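Local structure of SusD homolog (Bacteroides thetaiotaomicron VPI-5482, 3IHV) at residues A[33-45]-A[74-86]. The protein probably binds glycans at the outer membrane as a SusD-family protein, helping to deliver them to a partner transporter. Sequence-based numbering, arbitrary orientation. Where two conformers were deposited one is given.
Sequences LDAMYGYYLSILF and QSEVQQTWAALYT. With EDO (1,2-ethanediol), chain K; EDO (1,2-ethanediol), chain I.
Thr80, Tyr40 and Phe45 meet where two short helices, the weakly bonded 34-38 and 40-44, each with a pi-type turn, pack on the first turns of the long helix 75-101, within the helix-rich, TPR-like part of the SusD fold. The axes of 34-38 and 75-86 cross at -72°, close enough at 8.7 Å that small residues suit the crossing: Ala35 lies over Gln79 and Thr80, and Ala83 offers its methyl to Met36, a selenomethionine. The inner side is tightly packed. Met36 bends at chi2 and chi3, bringing SE to 3.7 Å from Leu84 CD2, while Leu41 CD2 meets Thr80 CG2. Thr80 suits this spot because it has two unlike branches: the methyl joins the leucine, and OG1 donates to Ala35 O (2.7 Å), in the carbonyl plane on a lone pair, at the edge of the Tyr40 ring and close to Phe45 CE2. Phe45, also backed by Arg134 and Phe516, puts its edge toward Glu76 O. Toward solvent the contact thins to the exposed Leu33, whose CD1 merely grazes Ala83 CB at 4.1 Å; Glu76 and Gln79, though partly exposed, still pack firmly on Tyr40. The Tyr40 ring lies between the backbone of Asp34-Ala35 on one face and Glu76 CB, a CH-pi contact, on the other. A leucine in its place would probably leave Gln79 OE1 without its hydroxyl partner and Glu76 without a flat surface to rest on. With Gln79 extended beyond CG (chi2 171°), its amide lies nearly coplanar with the ring, and Tyr40 OH donates to Gln79 OE1 at 2.7 Å, with a C=O...O angle of 162°.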
loop_
_atom_site.group_PDB
_atom_site.type_symbol
_atom_site.label_atom_id
_atom_site.label_comp_id
_atom_site.label_asym_id
_atom_site.label_seq_id
_atom_site.Cartn_x
_atom_site.Cartn_y
_atom_site.Cartn_z
ATOM N N LEU A 33 -0.821 -1.861 -13.550
ATOM C CA LEU A 33 0.531 -1.913 -14.114
ATOM C C LEU A 33 1.559 -2.432 -13.103
ATOM O O LEU A 33 1.499 -2.156 -11.912
ATOM C CB LEU A 33 0.970 -0.539 -14.598
ATOM C CG LEU A 33 0.285 0.006 -15.872
ATOM C CD1 LEU A 33 0.546 1.478 -15.952
ATOM C CD2 LEU A 33 0.726 -0.685 -17.177
ATOM N N ASP A 34 2.559 -3.118 -13.645
ATOM C CA ASP A 34 3.656 -3.634 -12.866
ATOM C C ASP A 34 4.332 -2.473 -12.119
ATOM O O ASP A 34 4.660 -2.582 -10.942
ATOM C CB ASP A 34 4.613 -4.342 -13.840
ATOM C CG ASP A 34 5.517 -5.389 -13.177
ATOM O OD1 ASP A 34 5.017 -6.282 -12.467
ATOM O OD2 ASP A 34 6.739 -5.340 -13.427
ATOM N N ALA A 35 4.482 -1.330 -12.797
ATOM C CA ALA A 35 5.097 -0.148 -12.213
ATOM C C ALA A 35 4.220 0.597 -11.212
ATOM O O ALA A 35 4.658 1.554 -10.568
ATOM C CB ALA A 35 5.547 0.823 -13.350
HETATM N N MSE A 36 2.958 0.198 -11.123
HETATM C CA MSE A 36 1.989 0.692 -10.157
HETATM C C MSE A 36 1.780 -0.437 -9.125
HETATM O O MSE A 36 2.769 -0.910 -8.559
HETATM C CB MSE A 36 0.699 1.121 -10.870
HETATM C CG MSE A 36 0.911 2.242 -11.856
HETATM SE SE MSE A 36 1.144 3.974 -11.009
HETATM C CE MSE A 36 -0.673 4.232 -10.309
ATOM N N TYR A 37 0.554 -0.920 -8.903
ATOM C CA TYR A 37 0.334 -1.858 -7.789
ATOM C C TYR A 37 0.582 -3.322 -8.113
ATOM O O TYR A 37 0.480 -4.165 -7.225
ATOM C CB TYR A 37 -1.048 -1.585 -7.133
ATOM C CG TYR A 37 -1.121 -0.156 -6.636
ATOM C CD1 TYR A 37 -0.540 0.186 -5.446
ATOM C CD2 TYR A 37 -1.698 0.855 -7.409
ATOM C CE1 TYR A 37 -0.524 1.507 -5.004
ATOM C CE2 TYR A 37 -1.706 2.178 -6.964
ATOM C CZ TYR A 37 -1.111 2.494 -5.790
ATOM O OH TYR A 37 -1.095 3.811 -5.381
ATOM N N GLY A 38 0.888 -3.651 -9.374
ATOM C CA GLY A 38 1.209 -5.023 -9.688
ATOM C C GLY A 38 2.511 -5.462 -9.011
ATOM O O GLY A 38 2.681 -6.656 -8.719
ATOM N N TYR A 39 3.401 -4.496 -8.723
ATOM C CA TYR A 39 4.730 -4.801 -8.165
ATOM C C TYR A 39 5.450 -3.644 -7.519
ATOM O O TYR A 39 5.794 -3.716 -6.338
ATOM C CB TYR A 39 5.574 -5.440 -9.282
ATOM C CG TYR A 39 6.996 -5.823 -8.961
ATOM C CD1 TYR A 39 7.355 -6.306 -7.719
ATOM C CD2 TYR A 39 7.936 -5.863 -9.966
ATOM C CE1 TYR A 39 8.677 -6.695 -7.449
ATOM C CE2 TYR A 39 9.260 -6.256 -9.707
ATOM C CZ TYR A 39 9.612 -6.634 -8.437
ATOM O OH TYR A 39 10.898 -7.026 -8.205
ATOM N N TYR A 40 5.686 -2.535 -8.223
ATOM C CA TYR A 40 6.547 -1.525 -7.611
ATOM C C TYR A 40 5.944 -0.774 -6.424
ATOM O O TYR A 40 6.561 -0.662 -5.361
ATOM C CB TYR A 40 7.106 -0.516 -8.633
ATOM C CG TYR A 40 7.838 -1.079 -9.846
ATOM C CD1 TYR A 40 8.270 -2.382 -9.921
ATOM C CD2 TYR A 40 8.192 -0.230 -10.879
ATOM C CE1 TYR A 40 8.957 -2.844 -11.055
ATOM C CE2 TYR A 40 8.817 -0.671 -11.994
ATOM C CZ TYR A 40 9.213 -1.981 -12.089
ATOM O OH TYR A 40 9.855 -2.427 -13.208
ATOM N N LEU A 41 4.759 -0.216 -6.600
ATOM C CA LEU A 41 4.122 0.537 -5.525
ATOM C C LEU A 41 3.509 -0.340 -4.435
ATOM O O LEU A 41 3.193 0.178 -3.358
ATOM C CB LEU A 41 3.030 1.463 -6.068
ATOM C CG LEU A 41 3.503 2.651 -6.904
ATOM C CD1 LEU A 41 2.251 3.441 -7.407
ATOM C CD2 LEU A 41 4.475 3.588 -6.159
ATOM N N SER A 42 3.244 -1.610 -4.761
ATOM C CA SER A 42 2.706 -2.539 -3.774
ATOM C C SER A 42 3.831 -3.162 -2.968
ATOM O O SER A 42 3.825 -3.124 -1.710
ATOM C CB SER A 42 1.900 -3.615 -4.451
ATOM O OG SER A 42 2.647 -4.206 -5.528
ATOM N N ILE A 43 4.836 -3.665 -3.670
ATOM C CA ILE A 43 5.860 -4.468 -3.002
ATOM C C ILE A 43 7.264 -3.888 -2.983
ATOM O O ILE A 43 7.807 -3.637 -1.922
ATOM C CB ILE A 43 5.931 -5.883 -3.679
ATOM C CG1 ILE A 43 4.594 -6.626 -3.564
ATOM C CG2 ILE A 43 7.108 -6.729 -3.114
ATOM C CD1 ILE A 43 4.508 -7.872 -4.476
ATOM N N LEU A 44 7.799 -3.614 -4.158
ATOM C CA LEU A 44 9.229 -3.361 -4.304
ATOM C C LEU A 44 9.736 -2.110 -3.632
ATOM O O LEU A 44 10.818 -2.136 -3.065
ATOM C CB LEU A 44 9.651 -3.345 -5.794
ATOM C CG LEU A 44 11.137 -3.354 -6.136
ATOM C CD1 LEU A 44 11.860 -4.633 -5.605
ATOM C CD2 LEU A 44 11.315 -3.178 -7.671
ATOM N N PHE A 45 8.966 -1.035 -3.684
ATOM C CA PHE A 45 9.430 0.240 -3.147
ATOM C C PHE A 45 9.141 0.404 -1.665
ATOM O O PHE A 45 9.420 1.480 -1.118
ATOM C CB PHE A 45 8.770 1.421 -3.875
ATOM C CG PHE A 45 9.060 1.512 -5.367
ATOM C CD1 PHE A 45 10.042 0.744 -6.008
ATOM C CD2 PHE A 45 8.454 2.523 -6.103
ATOM C CE1 PHE A 45 10.289 0.918 -7.366
ATOM C CE2 PHE A 45 8.734 2.677 -7.447
ATOM C CZ PHE A 45 9.646 1.858 -8.061
ATOM N N GLN A 74 17.996 4.509 -12.074
ATOM C CA GLN A 74 17.336 3.214 -11.849
ATOM C C GLN A 74 16.033 3.195 -12.636
ATOM O O GLN A 74 15.161 4.049 -12.440
ATOM C CB GLN A 74 17.101 2.999 -10.355
ATOM C CG GLN A 74 16.727 1.585 -10.044
ATOM C CD GLN A 74 17.865 0.603 -10.318
ATOM O OE1 GLN A 74 19.037 0.910 -10.070
ATOM N NE2 GLN A 74 17.524 -0.570 -10.861
ATOM N N SER A 75 15.918 2.200 -13.520
ATOM C CA SER A 75 14.804 2.107 -14.461
ATOM C C SER A 75 13.429 2.065 -13.816
ATOM O O SER A 75 12.503 2.735 -14.272
ATOM C CB SER A 75 14.978 0.857 -15.345
ATOM O OG SER A 75 16.047 1.039 -16.250
ATOM N N GLU A 76 13.303 1.276 -12.766
ATOM C CA GLU A 76 12.017 1.101 -12.116
ATOM C C GLU A 76 11.442 2.404 -11.580
ATOM O O GLU A 76 10.225 2.613 -11.635
ATOM C CB GLU A 76 12.098 0.079 -10.972
ATOM C CG GLU A 76 12.444 -1.347 -11.402
ATOM C CD GLU A 76 13.936 -1.623 -11.589
ATOM O OE1 GLU A 76 14.760 -0.681 -11.583
ATOM O OE2 GLU A 76 14.267 -2.826 -11.743
ATOM N N VAL A 77 12.325 3.269 -11.080
ATOM C CA VAL A 77 11.946 4.550 -10.547
ATOM C C VAL A 77 11.355 5.405 -11.667
ATOM O O VAL A 77 10.270 5.973 -11.513
ATOM C CB VAL A 77 13.121 5.241 -9.877
ATOM C CG1 VAL A 77 12.712 6.638 -9.408
ATOM C CG2 VAL A 77 13.643 4.365 -8.684
ATOM N N GLN A 78 12.057 5.478 -12.801
ATOM C CA GLN A 78 11.536 6.212 -13.950
ATOM C C GLN A 78 10.198 5.622 -14.415
ATOM O O GLN A 78 9.276 6.372 -14.792
ATOM C CB GLN A 78 12.541 6.233 -15.100
ATOM C CG GLN A 78 12.128 7.148 -16.282
ATOM C CD GLN A 78 11.160 6.501 -17.269
ATOM O OE1 GLN A 78 10.434 7.189 -18.004
ATOM N NE2 GLN A 78 11.162 5.186 -17.310
ATOM N N GLN A 79 10.057 4.310 -14.394
ATOM C CA GLN A 79 8.815 3.700 -14.856
ATOM C C GLN A 79 7.598 4.066 -13.996
ATOM O O GLN A 79 6.501 4.281 -14.516
ATOM C CB GLN A 79 8.980 2.181 -14.913
ATOM C CG GLN A 79 9.925 1.732 -16.035
ATOM C CD GLN A 79 10.276 0.251 -15.978
ATOM O OE1 GLN A 79 10.162 -0.393 -14.944
ATOM N NE2 GLN A 79 10.717 -0.290 -17.113
ATOM N N THR A 80 7.799 4.137 -12.677
ATOM C CA THR A 80 6.711 4.515 -11.780
ATOM C C THR A 80 6.365 5.994 -11.953
ATOM O O THR A 80 5.180 6.352 -12.019
ATOM C CB THR A 80 7.013 4.156 -10.341
ATOM O OG1 THR A 80 7.056 2.736 -10.211
ATOM C CG2 THR A 80 5.946 4.700 -9.419
ATOM N N TRP A 81 7.393 6.839 -12.070
ATOM C CA TRP A 81 7.167 8.259 -12.312
ATOM C C TRP A 81 6.299 8.406 -13.569
ATOM O O TRP A 81 5.279 9.101 -13.548
ATOM C CB TRP A 81 8.503 8.986 -12.440
ATOM C CG TRP A 81 8.498 10.406 -12.877
ATOM C CD1 TRP A 81 8.524 10.881 -14.159
ATOM C CD2 TRP A 81 8.610 11.544 -12.021
ATOM N NE1 TRP A 81 8.611 12.264 -14.147
ATOM C CE2 TRP A 81 8.673 12.690 -12.843
ATOM C CE3 TRP A 81 8.662 11.702 -10.642
ATOM C CZ2 TRP A 81 8.775 13.962 -12.324
ATOM C CZ3 TRP A 81 8.766 12.991 -10.118
ATOM C CH2 TRP A 81 8.833 14.090 -10.962
ATOM N N ALA A 82 6.693 7.729 -14.649
ATOM C CA ALA A 82 5.957 7.773 -15.912
ATOM C C ALA A 82 4.547 7.208 -15.773
ATOM O O ALA A 82 3.610 7.762 -16.319
ATOM C CB ALA A 82 6.745 7.031 -17.031
ATOM N N ALA A 83 4.383 6.117 -15.054
ATOM C CA ALA A 83 3.062 5.508 -14.907
ATOM C C ALA A 83 2.104 6.410 -14.131
ATOM O O ALA A 83 0.915 6.548 -14.481
ATOM C CB ALA A 83 3.161 4.103 -14.232
ATOM N N LEU A 84 2.593 7.054 -13.071
ATOM C CA LEU A 84 1.747 7.976 -12.303
ATOM C C LEU A 84 1.292 9.098 -13.196
ATOM O O LEU A 84 0.106 9.475 -13.200
ATOM C CB LEU A 84 2.509 8.503 -11.063
ATOM C CG LEU A 84 2.657 7.439 -9.952
ATOM C CD1 LEU A 84 3.799 7.746 -8.890
ATOM C CD2 LEU A 84 1.265 7.226 -9.225
ATOM N N TYR A 85 2.226 9.680 -13.947
ATOM C CA TYR A 85 1.857 10.770 -14.864
ATOM C C TYR A 85 0.910 10.317 -15.973
ATOM O O TYR A 85 0.080 11.087 -16.444
ATOM C CB TYR A 85 3.103 11.523 -15.375
ATOM C CG TYR A 85 3.572 12.548 -14.344
ATOM C CD1 TYR A 85 2.813 13.701 -14.102
ATOM C CD2 TYR A 85 4.710 12.358 -13.584
ATOM C CE1 TYR A 85 3.170 14.622 -13.133
ATOM C CE2 TYR A 85 5.087 13.284 -12.606
ATOM C CZ TYR A 85 4.330 14.415 -12.407
ATOM O OH TYR A 85 4.688 15.351 -11.466
ATOM N N THR A 86 0.999 9.050 -16.373
ATOM C CA THR A 86 0.056 8.505 -17.345
ATOM C C THR A 86 -1.339 8.442 -16.706
ATOM O O THR A 86 -2.343 8.783 -17.336
ATOM C CB THR A 86 0.518 7.125 -17.830
ATOM O OG1 THR A 86 1.703 7.273 -18.640
ATOM C CG2 THR A 86 -0.550 6.439 -18.659
HETATM C C1 EDO K . 1.920 11.446 -20.853
HETATM O O1 EDO K . 2.111 11.214 -19.459
HETATM C C2 EDO K . 0.841 10.519 -21.372
HETATM O O2 EDO K . 1.128 9.160 -21.025
HETATM C C1 EDO I . 6.635 15.196 -16.661
HETATM O O1 EDO I . 6.318 13.868 -17.017
HETATM C C2 EDO I . 7.354 15.203 -15.351
HETATM O O2 EDO I . 8.768 15.049 -15.561
#